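Local coordinates for long form salivary protein D7L1 (Culex quinquefasciatus, PDB 6V4C) that binds and sequesters adenine nucleotides, ADP and ATP most tightly, inhibiting platelet aggregation and haemostasis in the host and so helping the female mosquito to blood-feed, at residues 6-11 with 134-139; 143-146 with 152-155; 32-37 with 268-273; 80-85 with 119-124. All coordinates share one frame; numbering follows the deposited sequence.

Interactions 1 and 2 work as a pair at the ADP site: they touch each other, and both combine apolar packing with polar groups aimed at the adenine. Interaction 1 is fully buried, between helices 8-22 and 130-139, whereas interaction 2 is partly buried and sets a loop against helix 150-158. Interaction 3, where a methionine meets the loop 268-273, is sparser and purely van der Waals; Met19 of helix 8-22, the helix whose first turn takes part in interaction 1, lies against both of its partners. Interaction 4, the farthest of the four from the chain centre, links turns and helix starts by valine packing and the aliphatic part of a lysine. It joins interaction 3 where Trp36 rests on Leu122 and Glu123.

Interaction 1 (6-11 with 134-139); sequences MDPEEV and DAIYKK. With ADP (adenosine-5'-diphosphate), chain B.
Pro8, in the first turn of helix 8-22, packs against Ile136 and Tyr137 of helix 130-139, and the start of its helix is closed by a capping box. In that box Asp7 OD1 accepts from Glu10 N at 2.8 Å, almost end-on, while Glu10 OE1 receives Asp7 N at 2.9 Å on its anti side; the two bonds fix the turn that carries Pro8 and Glu9.

The apolar layer is small and wholly buried. Pro8 CG sits 3.7 Å from Ile136 CG2, with Ile136 CD1 only slightly farther off. Pro8 CB comes obliquely to the Tyr137 ring, 3.7 Å from its CE1, and Leu127 also packs on the proline.

Polar groups gather at the far end of the tyrosine. Its CG lies anti to the carbonyl carbon (chi1 -72°), which sends the ring past Pro8 to the nucleotide. Glu9 N is at the ring edge, near its plane, without a good bonding angle. Glu9 turns its carboxylate away to Tyr266 and Arg192, leaving its CG 3.4 Å from ADP N6. Tyr137 OH, in contrast, donates to ADP N7 at 2.9 Å, with N7 in the plane of the ring.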
loop_
_atom_site.group_PDB
_atom_site.type_symbol
_atom_site.label_atom_id
_atom_site.label_comp_id
_atom_site.label_asym_id
_atom_site.label_seq_id
_atom_site.Cartn_x
_atom_site.Cartn_y
_atom_site.Cartn_z
ATOM N N MET A 6 -1.851 4.010 11.830
ATOM C CA MET A 6 -1.547 3.062 10.769
ATOM C C MET A 6 -0.495 2.073 11.248
ATOM O O MET A 6 0.463 2.453 11.933
ATOM C CB MET A 6 -1.023 3.795 9.532
ATOM C CG MET A 6 -1.801 5.051 9.185
ATOM S SD MET A 6 -1.097 5.943 7.787
ATOM C CE MET A 6 -1.500 4.833 6.441
ATOM N N ASP A 7 -0.679 0.808 10.885
ATOM C CA ASP A 7 0.286 -0.238 11.196
ATOM C C ASP A 7 1.446 -0.172 10.202
ATOM O O ASP A 7 1.391 0.588 9.230
ATOM C CB ASP A 7 -0.437 -1.588 11.293
ATOM C CG ASP A 7 -0.890 -2.145 9.944
ATOM O OD1 ASP A 7 -0.275 -1.858 8.899
ATOM O OD2 ASP A 7 -1.882 -2.905 9.940
ATOM N N PRO A 8 2.525 -0.937 10.416
ATOM C CA PRO A 8 3.682 -0.802 9.514
ATOM C C PRO A 8 3.391 -1.189 8.074
ATOM O O PRO A 8 4.035 -0.653 7.164
ATOM C CB PRO A 8 4.746 -1.718 10.144
ATOM C CG PRO A 8 4.288 -1.960 11.534
ATOM C CD PRO A 8 2.793 -1.931 11.474
ATOM N N GLU A 9 2.449 -2.109 7.839
ATOM C CA GLU A 9 2.093 -2.477 6.470
ATOM C C GLU A 9 1.372 -1.337 5.762
ATOM O O GLU A 9 1.635 -1.061 4.585
ATOM C CB GLU A 9 1.232 -3.746 6.470
ATOM C CG GLU A 9 0.845 -4.265 5.078
ATOM C CD GLU A 9 -0.441 -3.648 4.536
ATOM O OE1 GLU A 9 -1.178 -2.997 5.310
ATOM O OE2 GLU A 9 -0.714 -3.820 3.330
ATOM N N GLU A 10 0.459 -0.693 6.448
ATOM C CA GLU A 10 -0.212 0.499 5.927
ATOM C C GLU A 10 0.767 1.622 5.611
ATOM O O GLU A 10 0.672 2.131 4.644
ATOM C CB GLU A 10 -1.275 0.986 6.850
ATOM C CG GLU A 10 -2.317 0.026 7.141
ATOM C CD GLU A 10 -3.325 0.477 8.142
ATOM O OE1 GLU A 10 -3.070 0.512 9.207
ATOM O OE2 GLU A 10 -4.309 0.787 7.773
ATOM N N VAL A 11 1.735 1.902 6.444
ATOM C CA VAL A 11 2.664 2.988 6.105
ATOM C C VAL A 11 3.529 2.604 4.953
ATOM O O VAL A 11 3.678 3.325 4.161
ATOM C CB VAL A 11 3.465 3.419 7.313
ATOM C CG1 VAL A 11 4.423 4.477 6.960
ATOM C CG2 VAL A 11 2.616 3.728 8.479
ATOM N N ASP A 134 9.681 -4.819 12.112
ATOM C CA ASP A 134 9.766 -6.273 12.191
ATOM C C ASP A 134 9.294 -6.801 13.538
ATOM O O ASP A 134 8.679 -7.871 13.597
ATOM C CB ASP A 134 11.188 -6.737 11.870
ATOM C CG ASP A 134 11.533 -6.561 10.404
ATOM O OD1 ASP A 134 10.593 -6.472 9.579
ATOM O OD2 ASP A 134 12.736 -6.511 10.072
ATOM N N ALA A 135 9.567 -6.074 14.624
ATOM C CA ALA A 135 9.074 -6.494 15.931
ATOM C C ALA A 135 7.551 -6.486 15.969
ATOM O O ALA A 135 6.928 -7.405 16.515
ATOM C CB ALA A 135 9.650 -5.594 17.025
ATOM N N ILE A 136 6.934 -5.464 15.377
ATOM C CA ILE A 136 5.474 -5.401 15.339
ATOM C C ILE A 136 4.903 -6.557 14.525
ATOM O O ILE A 136 3.928 -7.200 14.935
ATOM C CB ILE A 136 5.011 -4.026 14.823
ATOM C CG1 ILE A 136 5.379 -2.938 15.835
ATOM C CG2 ILE A 136 3.510 -4.032 14.525
ATOM C CD1 ILE A 136 5.134 -1.530 15.339
ATOM N N TYR A 137 5.507 -6.851 13.368
ATOM C CA TYR A 137 5.060 -7.986 12.565
ATOM C C TYR A 137 5.131 -9.282 13.364
ATOM O O TYR A 137 4.193 -10.088 13.344
ATOM C CB TYR A 137 5.904 -8.111 11.295
ATOM C CG TYR A 137 5.658 -7.056 10.238
ATOM C CD1 TYR A 137 4.511 -6.269 10.253
ATOM C CD2 TYR A 137 6.575 -6.857 9.216
ATOM C CE1 TYR A 137 4.294 -5.302 9.279
ATOM C CE2 TYR A 137 6.367 -5.901 8.243
ATOM C CZ TYR A 137 5.228 -5.125 8.278
ATOM O OH TYR A 137 5.035 -4.179 7.300
ATOM N N LYS A 138 6.244 -9.503 14.071
ATOM C CA LYS A 138 6.404 -10.745 14.822
ATOM C C LYS A 138 5.353 -10.870 15.914
ATOM O O LYS A 138 4.846 -11.966 16.176
ATOM C CB LYS A 138 7.807 -10.825 15.424
ATOM C CG LYS A 138 8.894 -11.172 14.423
ATOM C CD LYS A 138 10.219 -11.427 15.129
ATOM C CE LYS A 138 11.366 -11.530 14.131
ATOM N NZ LYS A 138 11.130 -12.588 13.121
ATOM N N LYS A 139 5.010 -9.758 16.560
ATOM C CA LYS A 139 4.038 -9.786 17.641
ATOM C C LYS A 139 2.599 -9.718 17.152
ATOM O O LYS A 139 1.684 -9.952 17.950
ATOM C CB LYS A 139 4.312 -8.649 18.626
ATOM C CG LYS A 139 5.649 -8.769 19.340
ATOM C CD LYS A 139 5.692 -7.919 20.597
ATOM C CE LYS A 139 6.400 -6.606 20.352
ATOM N NZ LYS A 139 6.427 -5.756 21.578
HETATM P PB ADP B . 14.860 -3.548 4.903
HETATM O O1B ADP B . 15.329 -4.421 5.859
HETATM O O2B ADP B . 15.856 -3.049 4.033
HETATM O O3B ADP B . 14.147 -2.519 5.461
HETATM P PA ADP B . 14.268 -4.636 2.273
HETATM O O1A ADP B . 14.907 -5.906 1.817
HETATM O O2A ADP B . 14.986 -3.532 1.757
HETATM O O3A ADP B . 14.188 -4.506 3.810
HETATM O "O5'" ADP B . 12.777 -4.343 2.150
HETATM C "C5'" ADP B . 12.181 -3.193 2.709
HETATM C "C4'" ADP B . 10.878 -2.846 2.026
HETATM O "O4'" ADP B . 9.796 -3.558 2.571
HETATM C "C3'" ADP B . 10.334 -1.449 2.218
HETATM O "O3'" ADP B . 10.880 -0.536 1.324
HETATM C "C2'" ADP B . 8.817 -1.579 2.113
HETATM O "O2'" ADP B . 8.385 -1.159 0.890
HETATM C "C1'" ADP B . 8.611 -3.057 2.115
HETATM N N9 ADP B . 7.579 -3.529 2.984
HETATM C C8 ADP B . 7.511 -3.290 4.281
HETATM N N7 ADP B . 6.533 -3.850 4.861
HETATM C C5 ADP B . 5.883 -4.506 3.888
HETATM C C6 ADP B . 4.747 -5.306 3.864
HETATM N N6 ADP B . 4.017 -5.581 4.890
HETATM N N1 ADP B . 4.365 -5.806 2.715
HETATM C C2 ADP B . 5.058 -5.530 1.655
HETATM N N3 ADP B . 6.128 -4.825 1.562
HETATM C C4 ADP B . 6.521 -4.324 2.711
#

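Interaction 2 (143-146 with 152-155); sequences IKPK and RFCG. With ADP (adenosine-5'-diphosphate), chain B.
The adenine end of the ADP pocket is built in part by the loop 143-146, whose Lys144 is backed by Phe153 of helix 150-158. The lysine's CB stands 3.7 Å from the centroid of the Phe153 ring and only 12° off its normal, a CH-pi contact over the face. Lys144 N approaches that same face near the rim, 3.5 Å from Phe153 CZ. Farther round, Pro145 CD meets Phe153 CE1 obliquely at 4.1 Å.

Both segments belong to the second PBP/GOBP region of the chain, where the disulfide between Cys154 and Cys186 ties helix 150-158 to helix 179-190. Phe153 lies on this disulfide-linked pair of helices, and the loop packed on its face also lines the ligand site.

Beyond CG the Lys144 chain bends twice, at chi3 (84°) and chi4, and leaves the ring to curl back over its own loop. Its NZ donates to ADP N1 at 3.0 Å and to Pro145 O, also at 3.0 Å, from well above the carbonyl plane; Ile148 O, its strongest partner, and Ser263 O also lie at this ammonium, so four acceptors share three N-H groups. The lysine's backbone O accepts a weak bond from ADP N6 at 2.9 Å. Lys146 CB lies 3.5 Å from ADP C5.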
loop_
_atom_site.group_PDB
_atom_site.type_symbol
_atom_site.label_atom_id
_atom_site.label_comp_id
_atom_site.label_asym_id
_atom_site.label_seq_id
_atom_site.Cartn_x
_atom_site.Cartn_y
_atom_site.Cartn_z
ATOM N N ILE A 143 -1.236 -8.925 10.897
ATOM C CA ILE A 143 -0.784 -7.949 9.911
ATOM C C ILE A 143 0.032 -8.687 8.858
ATOM O O ILE A 143 0.898 -9.502 9.199
ATOM C CB ILE A 143 0.057 -6.849 10.581
ATOM C CG1 ILE A 143 -0.692 -6.249 11.775
ATOM C CG2 ILE A 143 0.414 -5.758 9.571
ATOM C CD1 ILE A 143 0.073 -5.157 12.490
ATOM N N LYS A 144 -0.242 -8.411 7.583
ATOM C CA LYS A 144 0.536 -9.026 6.511
ATOM C C LYS A 144 1.957 -8.485 6.537
ATOM O O LYS A 144 2.152 -7.282 6.307
ATOM C CB LYS A 144 -0.095 -8.727 5.154
ATOM C CG LYS A 144 0.548 -9.500 4.005
ATOM C CD LYS A 144 0.300 -8.862 2.652
ATOM C CE LYS A 144 1.294 -7.751 2.361
ATOM N NZ LYS A 144 2.691 -8.255 2.177
ATOM N N PRO A 145 2.969 -9.311 6.815
ATOM C CA PRO A 145 4.343 -8.795 6.837
ATOM C C PRO A 145 4.938 -8.787 5.439
ATOM O O PRO A 145 4.286 -9.242 4.493
ATOM C CB PRO A 145 5.065 -9.800 7.738
ATOM C CG PRO A 145 4.367 -11.102 7.427
ATOM C CD PRO A 145 2.916 -10.756 7.121
ATOM N N LYS A 146 6.164 -8.296 5.277
ATOM C CA LYS A 146 6.782 -8.400 3.966
ATOM C C LYS A 146 7.248 -9.833 3.733
ATOM O O LYS A 146 7.453 -10.603 4.675
ATOM C CB LYS A 146 7.919 -7.386 3.807
ATOM C CG LYS A 146 9.325 -7.908 4.043
ATOM C CD LYS A 146 10.358 -6.841 3.680
ATOM C CE LYS A 146 11.773 -7.255 4.069
ATOM N NZ LYS A 146 11.949 -7.331 5.547
ATOM N N ARG A 152 -1.740 -14.904 -0.745
ATOM C CA ARG A 152 -1.337 -16.031 0.090
ATOM C C ARG A 152 -1.636 -15.753 1.557
ATOM O O ARG A 152 -2.098 -16.641 2.283
ATOM C CB ARG A 152 0.149 -16.326 -0.128
ATOM C CG ARG A 152 0.720 -17.428 0.754
ATOM C CD ARG A 152 0.018 -18.754 0.526
ATOM N NE ARG A 152 0.586 -19.805 1.371
ATOM C CZ ARG A 152 0.032 -20.999 1.556
ATOM N NH1 ARG A 152 -1.112 -21.302 0.960
ATOM N NH2 ARG A 152 0.621 -21.887 2.346
ATOM N N PHE A 153 -1.396 -14.517 2.002
ATOM C CA PHE A 153 -1.714 -14.149 3.376
ATOM C C PHE A 153 -3.202 -14.323 3.663
ATOM O O PHE A 153 -3.582 -14.842 4.720
ATOM C CB PHE A 153 -1.270 -12.712 3.648
ATOM C CG PHE A 153 -1.528 -12.263 5.054
ATOM C CD1 PHE A 153 -0.683 -12.650 6.081
ATOM C CD2 PHE A 153 -2.616 -11.458 5.351
ATOM C CE1 PHE A 153 -0.919 -12.242 7.381
ATOM C CE2 PHE A 153 -2.855 -11.047 6.646
ATOM C CZ PHE A 153 -2.006 -11.440 7.661
ATOM N N CYS A 154 -4.060 -13.906 2.726
ATOM C CA CYS A 154 -5.500 -14.092 2.900
ATOM C C CYS A 154 -5.902 -15.550 2.704
ATOM O O CYS A 154 -6.780 -16.057 3.412
ATOM C CB CYS A 154 -6.273 -13.207 1.920
ATOM S SG CYS A 154 -6.146 -11.422 2.206
ATOM N N GLY A 155 -5.276 -16.236 1.745
ATOM C CA GLY A 155 -5.679 -17.601 1.442
ATOM C C GLY A 155 -5.455 -18.554 2.598
ATOM O O GLY A 155 -6.252 -19.470 2.826
HETATM P PB ADP B . 14.860 -3.548 4.903
HETATM O O1B ADP B . 15.329 -4.421 5.859
HETATM O O2B ADP B . 15.856 -3.049 4.033
HETATM O O3B ADP B . 14.147 -2.519 5.461
HETATM P PA ADP B . 14.268 -4.636 2.273
HETATM O O1A ADP B . 14.907 -5.906 1.817
HETATM O O2A ADP B . 14.986 -3.532 1.757
HETATM O O3A ADP B . 14.188 -4.506 3.810
HETATM O "O5'" ADP B . 12.777 -4.343 2.150
HETATM C "C5'" ADP B . 12.181 -3.193 2.709
HETATM C "C4'" ADP B . 10.878 -2.846 2.026
HETATM O "O4'" ADP B . 9.796 -3.558 2.571
HETATM C "C3'" ADP B . 10.334 -1.449 2.218
HETATM O "O3'" ADP B . 10.880 -0.536 1.324
HETATM C "C2'" ADP B . 8.817 -1.579 2.113
HETATM O "O2'" ADP B . 8.385 -1.159 0.890
HETATM C "C1'" ADP B . 8.611 -3.057 2.115
HETATM N N9 ADP B . 7.579 -3.529 2.984
HETATM C C8 ADP B . 7.511 -3.290 4.281
HETATM N N7 ADP B . 6.533 -3.850 4.861
HETATM C C5 ADP B . 5.883 -4.506 3.888
HETATM C C6 ADP B . 4.747 -5.306 3.864
HETATM N N6 ADP B . 4.017 -5.581 4.890
HETATM N N1 ADP B . 4.365 -5.806 2.715
HETATM C C2 ADP B . 5.058 -5.530 1.655
HETATM N N3 ADP B . 6.128 -4.825 1.562
HETATM C C4 ADP B . 6.521 -4.324 2.711
#

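Interaction 3 (32-37 with 268-273); sequences KWMKWS and YRLREA
Met34 and Leu270 start out toward each other at CB, yet their nearest approach is one pair of carbons: the terminal methyl of Met34, CE, lies 3.6 Å from Leu270 CB. The methyl thus meets the leucine nearest its root. Met34 CG is anti to the carbonyl carbon (chi1 -56°) and the chain runs on nearly straight through chi2, carrying the sulfur away from its helix toward the 268-270 turn; the last bend, at chi3, turns the methyl onto its target. From there CE is also 4.2 Å from Leu270 O.

The helix that launches the methionine ends at once in a Schellman motif. Trp36 takes a positive phi, Ser37 N bonds to Lys32 O at 2.8 Å and Trp36 N to Trp33 O at 2.9 Å. Opposite it, residues 268-270 form a 3-10 turn in the loop between helices 249-263 and 279-292. The contact therefore brings the first PBP/GOBP region against the late part of the chain, with Met19 of helix 8-22 touching both Met34 and Leu270.

The CB of Arg271 is set off to one side of the methionine, but the outer part of the side chain comes nearer. NE comes within 4.4 Å of Met34 CE, which stands oblique to the guanidinium. That arginine also packs on Asn265, one of the ADP-binding residues.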
loop_
_atom_site.group_PDB
_atom_site.type_symbol
_atom_site.label_atom_id
_atom_site.label_comp_id
_atom_site.label_asym_id
_atom_site.label_seq_id
_atom_site.Cartn_x
_atom_site.Cartn_y
_atom_site.Cartn_z
ATOM N N LYS A 32 17.316 7.187 -2.159
ATOM C CA LYS A 32 17.441 8.183 -1.100
ATOM C C LYS A 32 16.154 8.295 -0.293
ATOM O O LYS A 32 16.193 8.457 0.933
ATOM C CB LYS A 32 17.821 9.542 -1.692
ATOM C CG LYS A 32 19.265 9.650 -2.151
ATOM N N TRP A 33 15.002 8.214 -0.964
ATOM C CA TRP A 33 13.729 8.335 -0.260
ATOM C C TRP A 33 13.502 7.169 0.695
ATOM O O TRP A 33 13.012 7.366 1.813
ATOM C CB TRP A 33 12.584 8.456 -1.263
ATOM C CG TRP A 33 12.611 9.737 -2.037
ATOM C CD1 TRP A 33 13.408 10.818 -1.802
ATOM C CD2 TRP A 33 11.804 10.070 -3.173
ATOM N NE1 TRP A 33 13.147 11.806 -2.723
ATOM C CE2 TRP A 33 12.165 11.371 -3.575
ATOM C CE3 TRP A 33 10.809 9.395 -3.889
ATOM C CZ2 TRP A 33 11.569 12.010 -4.659
ATOM C CZ3 TRP A 33 10.218 10.032 -4.965
ATOM C CH2 TRP A 33 10.601 11.326 -5.340
ATOM N N MET A 34 13.851 5.949 0.274
ATOM C CA MET A 34 13.706 4.795 1.158
ATOM C C MET A 34 14.569 4.948 2.403
ATOM O O MET A 34 14.162 4.555 3.503
ATOM C CB MET A 34 14.066 3.507 0.416
ATOM C CG MET A 34 13.279 3.280 -0.858
ATOM S SD MET A 34 13.598 1.665 -1.591
ATOM C CE MET A 34 13.465 2.048 -3.332
ATOM N N LYS A 35 15.766 5.516 2.248
ATOM C CA LYS A 35 16.634 5.815 3.378
ATOM C C LYS A 35 16.219 7.080 4.115
ATOM O O LYS A 35 16.880 7.452 5.091
ATOM C CB LYS A 35 18.087 5.947 2.910
ATOM C CG LYS A 35 18.663 4.684 2.292
ATOM N N TRP A 36 15.146 7.741 3.675
ATOM C CA TRP A 36 14.679 8.990 4.278
ATOM C C TRP A 36 15.755 10.074 4.250
ATOM O O TRP A 36 15.910 10.849 5.197
ATOM C CB TRP A 36 14.103 8.785 5.682
ATOM C CG TRP A 36 12.642 8.448 5.679
ATOM C CD1 TRP A 36 12.032 7.448 4.978
ATOM C CD2 TRP A 36 11.606 9.108 6.419
ATOM N NE1 TRP A 36 10.681 7.449 5.230
ATOM C CE2 TRP A 36 10.394 8.457 6.114
ATOM C CE3 TRP A 36 11.586 10.187 7.310
ATOM C CZ2 TRP A 36 9.176 8.847 6.667
ATOM C CZ3 TRP A 36 10.375 10.573 7.858
ATOM C CH2 TRP A 36 9.187 9.906 7.534
ATOM N N SER A 37 16.506 10.128 3.150
ATOM C CA SER A 37 17.455 11.212 2.903
ATOM C C SER A 37 16.730 12.280 2.088
ATOM O O SER A 37 16.936 12.445 0.884
ATOM C CB SER A 37 18.695 10.690 2.189
ATOM N N TYR A 268 8.988 -3.059 -4.885
ATOM C CA TYR A 268 9.422 -3.898 -6.001
ATOM C C TYR A 268 9.744 -3.073 -7.243
ATOM O O TYR A 268 10.837 -3.182 -7.811
ATOM C CB TYR A 268 8.328 -4.927 -6.296
ATOM C CG TYR A 268 8.703 -6.026 -7.265
ATOM C CD1 TYR A 268 9.379 -7.159 -6.832
ATOM C CD2 TYR A 268 8.350 -5.947 -8.607
ATOM C CE1 TYR A 268 9.711 -8.175 -7.712
ATOM C CE2 TYR A 268 8.676 -6.959 -9.494
ATOM C CZ TYR A 268 9.355 -8.070 -9.040
ATOM O OH TYR A 268 9.684 -9.079 -9.918
ATOM N N ARG A 269 8.805 -2.233 -7.677
ATOM C CA ARG A 269 9.003 -1.472 -8.907
ATOM C C ARG A 269 10.025 -0.351 -8.768
ATOM O O ARG A 269 10.421 0.228 -9.785
ATOM C CB ARG A 269 7.674 -0.909 -9.405
ATOM C CG ARG A 269 6.705 -1.967 -9.886
ATOM C CD ARG A 269 5.364 -1.357 -10.229
ATOM N NE ARG A 269 5.402 -0.597 -11.473
ATOM C CZ ARG A 269 4.489 0.305 -11.820
ATOM N NH1 ARG A 269 3.476 0.572 -11.005
ATOM N NH2 ARG A 269 4.596 0.949 -12.974
ATOM N N LEU A 270 10.463 -0.035 -7.551
ATOM C CA LEU A 270 11.416 1.046 -7.341
ATOM C C LEU A 270 12.869 0.590 -7.414
ATOM O O LEU A 270 13.765 1.438 -7.475
ATOM C CB LEU A 270 11.131 1.750 -6.014
ATOM C CG LEU A 270 9.716 2.325 -5.927
ATOM C CD1 LEU A 270 9.341 2.604 -4.487
ATOM C CD2 LEU A 270 9.598 3.584 -6.773
ATOM N N ARG A 271 13.121 -0.681 -7.472
ATOM C CA ARG A 271 14.473 -1.118 -7.787
ATOM C C ARG A 271 14.521 -1.277 -9.275
ATOM O O ARG A 271 13.640 -1.700 -9.822
ATOM C CB ARG A 271 14.838 -2.457 -7.245
ATOM C CG ARG A 271 14.276 -2.616 -5.880
ATOM C CD ARG A 271 15.317 -2.313 -4.955
ATOM N NE ARG A 271 14.417 -2.165 -3.889
ATOM C CZ ARG A 271 13.625 -3.071 -3.390
ATOM N NH1 ARG A 271 13.524 -4.267 -3.855
ATOM N NH2 ARG A 271 12.929 -2.781 -2.360
ATOM N N GLU A 272 15.676 -1.090 -9.844
ATOM C CA GLU A 272 15.784 -0.956 -11.295
ATOM C C GLU A 272 15.606 -2.294 -12.008
ATOM O O GLU A 272 15.013 -2.350 -13.093
ATOM C CB GLU A 272 17.115 -0.310 -11.674
ATOM C CG GLU A 272 17.151 0.209 -13.098
ATOM C CD GLU A 272 18.559 0.453 -13.596
ATOM O OE1 GLU A 272 18.895 -0.047 -14.691
ATOM O OE2 GLU A 272 19.331 1.138 -12.892
ATOM N N ALA A 273 16.120 -3.380 -11.423
ATOM C CA ALA A 273 16.075 -4.677 -12.092
ATOM C C ALA A 273 14.666 -5.249 -12.173
ATOM O O ALA A 273 14.395 -6.079 -13.048
ATOM C CB ALA A 273 16.998 -5.679 -11.404
#

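Interaction 4 (80-85 with 119-124); sequences NGVDQT and KGVLEK
Asn80 OD1 accepts Val82 N at 3.0 Å, an Asx turn that shapes the very residues packed against Val121 and Lys124. The bond is fairly straight at nitrogen (163°), although the donor lies above the carbonyl plane rather than on a lone pair. A chi1 of 55°, with CG between the backbone N and the carbonyl carbon, brings OD1 within reach of the nitrogen two residues on. Gly81, with positive phi, makes the bend between the two.

The aliphatic part of Lys124 passes along the carbonyl oxygen of Asn80: Asn80 O is 3.5 Å from Lys124 CB and 3.7 Å from Lys124 CD, the lysine being extended beyond CG. The approach is reciprocal, since Asn80 CB stands 3.5 Å from Lys124 O.

In fold terms, the turn joining helices 77-80 and 84-94 is laid against the opening turn of the short helix 121-125, whose N-cap is Gly120. Asp83 takes the equivalent place before helix 84-94, and Val82 O is bonded to the hydroxyl of Tyr73 on helix 66-75.

Apolar contact comes from Val82, which sets both of its methyls to Val121 CG1, with CG1 of Val82 at 3.9 Å from it. Val82 CG2 lies in addition 4.0 Å from Lys124 CB, so this methyl touches both residues. Val121 leans as well on Lys86 and Ile90 of helix 84-94.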
loop_
_atom_site.group_PDB
_atom_site.type_symbol
_atom_site.label_atom_id
_atom_site.label_comp_id
_atom_site.label_asym_id
_atom_site.label_seq_id
_atom_site.Cartn_x
_atom_site.Cartn_y
_atom_site.Cartn_z
ATOM N N ASN A 80 7.817 1.595 19.321
ATOM C CA ASN A 80 8.541 2.565 18.505
ATOM C C ASN A 80 9.896 2.944 19.091
ATOM O O ASN A 80 10.743 3.470 18.360
ATOM C CB ASN A 80 7.684 3.805 18.222
ATOM C CG ASN A 80 7.153 4.463 19.486
ATOM O OD1 ASN A 80 7.798 4.443 20.536
ATOM N ND2 ASN A 80 5.970 5.055 19.386
ATOM N N GLY A 81 10.125 2.682 20.376
ATOM C CA GLY A 81 11.408 2.988 20.978
ATOM C C GLY A 81 11.686 4.464 21.165
ATOM O O GLY A 81 12.851 4.861 21.260
ATOM N N VAL A 82 10.643 5.289 21.222
ATOM C CA VAL A 82 10.767 6.734 21.376
ATOM C C VAL A 82 10.169 7.122 22.722
ATOM O O VAL A 82 9.070 6.674 23.069
ATOM C CB VAL A 82 10.067 7.485 20.226
ATOM C CG1 VAL A 82 10.210 8.990 20.404
ATOM C CG2 VAL A 82 10.626 7.046 18.884
ATOM N N ASP A 83 10.889 7.955 23.471
ATOM C CA ASP A 83 10.418 8.396 24.775
ATOM C C ASP A 83 9.219 9.327 24.635
ATOM O O ASP A 83 9.080 10.061 23.652
ATOM C CB ASP A 83 11.535 9.115 25.534
ATOM C CG ASP A 83 12.650 9.590 24.622
ATOM O OD1 ASP A 83 13.265 8.740 23.942
ATOM O OD2 ASP A 83 12.909 10.813 24.582
ATOM N N GLN A 84 8.345 9.288 25.647
ATOM C CA GLN A 84 7.167 10.152 25.662
ATOM C C GLN A 84 7.538 11.619 25.506
ATOM O O GLN A 84 6.780 12.389 24.903
ATOM C CB GLN A 84 6.375 9.938 26.954
ATOM C CG GLN A 84 5.053 10.692 27.019
ATOM C CD GLN A 84 3.861 9.855 26.587
ATOM O OE1 GLN A 84 3.782 8.665 26.883
ATOM N NE2 GLN A 84 2.923 10.479 25.883
ATOM N N THR A 85 8.703 12.019 26.022
ATOM C CA THR A 85 9.160 13.395 25.860
ATOM C C THR A 85 9.390 13.722 24.388
ATOM O O THR A 85 8.860 14.707 23.865
ATOM C CB THR A 85 10.433 13.623 26.680
ATOM O OG1 THR A 85 10.122 13.550 28.078
ATOM C CG2 THR A 85 11.033 14.988 26.367
ATOM N N LYS A 119 16.832 12.999 13.560
ATOM C CA LYS A 119 17.025 12.000 12.516
ATOM C C LYS A 119 16.648 10.610 13.015
ATOM O O LYS A 119 17.093 10.172 14.081
ATOM C CB LYS A 119 18.478 12.018 12.041
ATOM C CG LYS A 119 18.635 11.997 10.528
ATOM N N GLY A 120 15.806 9.923 12.239
ATOM C CA GLY A 120 15.390 8.574 12.554
ATOM C C GLY A 120 14.175 8.453 13.446
ATOM O O GLY A 120 13.618 7.353 13.554
ATOM N N VAL A 121 13.735 9.539 14.087
ATOM C CA VAL A 121 12.621 9.435 15.025
ATOM C C VAL A 121 11.296 9.294 14.284
ATOM O O VAL A 121 10.410 8.543 14.711
ATOM C CB VAL A 121 12.619 10.617 16.010
ATOM C CG1 VAL A 121 11.534 10.426 17.059
ATOM C CG2 VAL A 121 13.981 10.757 16.669
ATOM N N LEU A 122 11.134 10.009 13.168
ATOM C CA LEU A 122 9.895 9.906 12.401
ATOM C C LEU A 122 9.737 8.522 11.785
ATOM O O LEU A 122 8.628 7.977 11.748
ATOM C CB LEU A 122 9.843 10.991 11.327
ATOM C CG LEU A 122 9.550 12.405 11.828
ATOM C CD1 LEU A 122 9.528 13.391 10.674
ATOM C CD2 LEU A 122 8.234 12.430 12.589
ATOM N N GLU A 123 10.832 7.944 11.289
ATOM C CA GLU A 123 10.775 6.584 10.764
ATOM C C GLU A 123 10.338 5.602 11.841
ATOM O O GLU A 123 9.650 4.615 11.551
ATOM C CB GLU A 123 12.136 6.193 10.188
ATOM C CG GLU A 123 12.391 6.713 8.790
ATOM C CD GLU A 123 13.866 6.862 8.483
ATOM O OE1 GLU A 123 14.517 7.730 9.103
ATOM O OE2 GLU A 123 14.376 6.103 7.631
ATOM N N LYS A 124 10.724 5.853 13.094
ATOM C CA LYS A 124 10.330 4.961 14.178
ATOM C C LYS A 124 8.861 5.141 14.539
ATOM O O LYS A 124 8.137 4.156 14.720
ATOM C CB LYS A 124 11.224 5.183 15.397
ATOM C CG LYS A 124 12.659 4.732 15.202
ATOM C CD LYS A 124 13.492 4.968 16.450
ATOM C CE LYS A 124 14.911 4.453 16.275
ATOM N NZ LYS A 124 15.699 4.603 17.525
#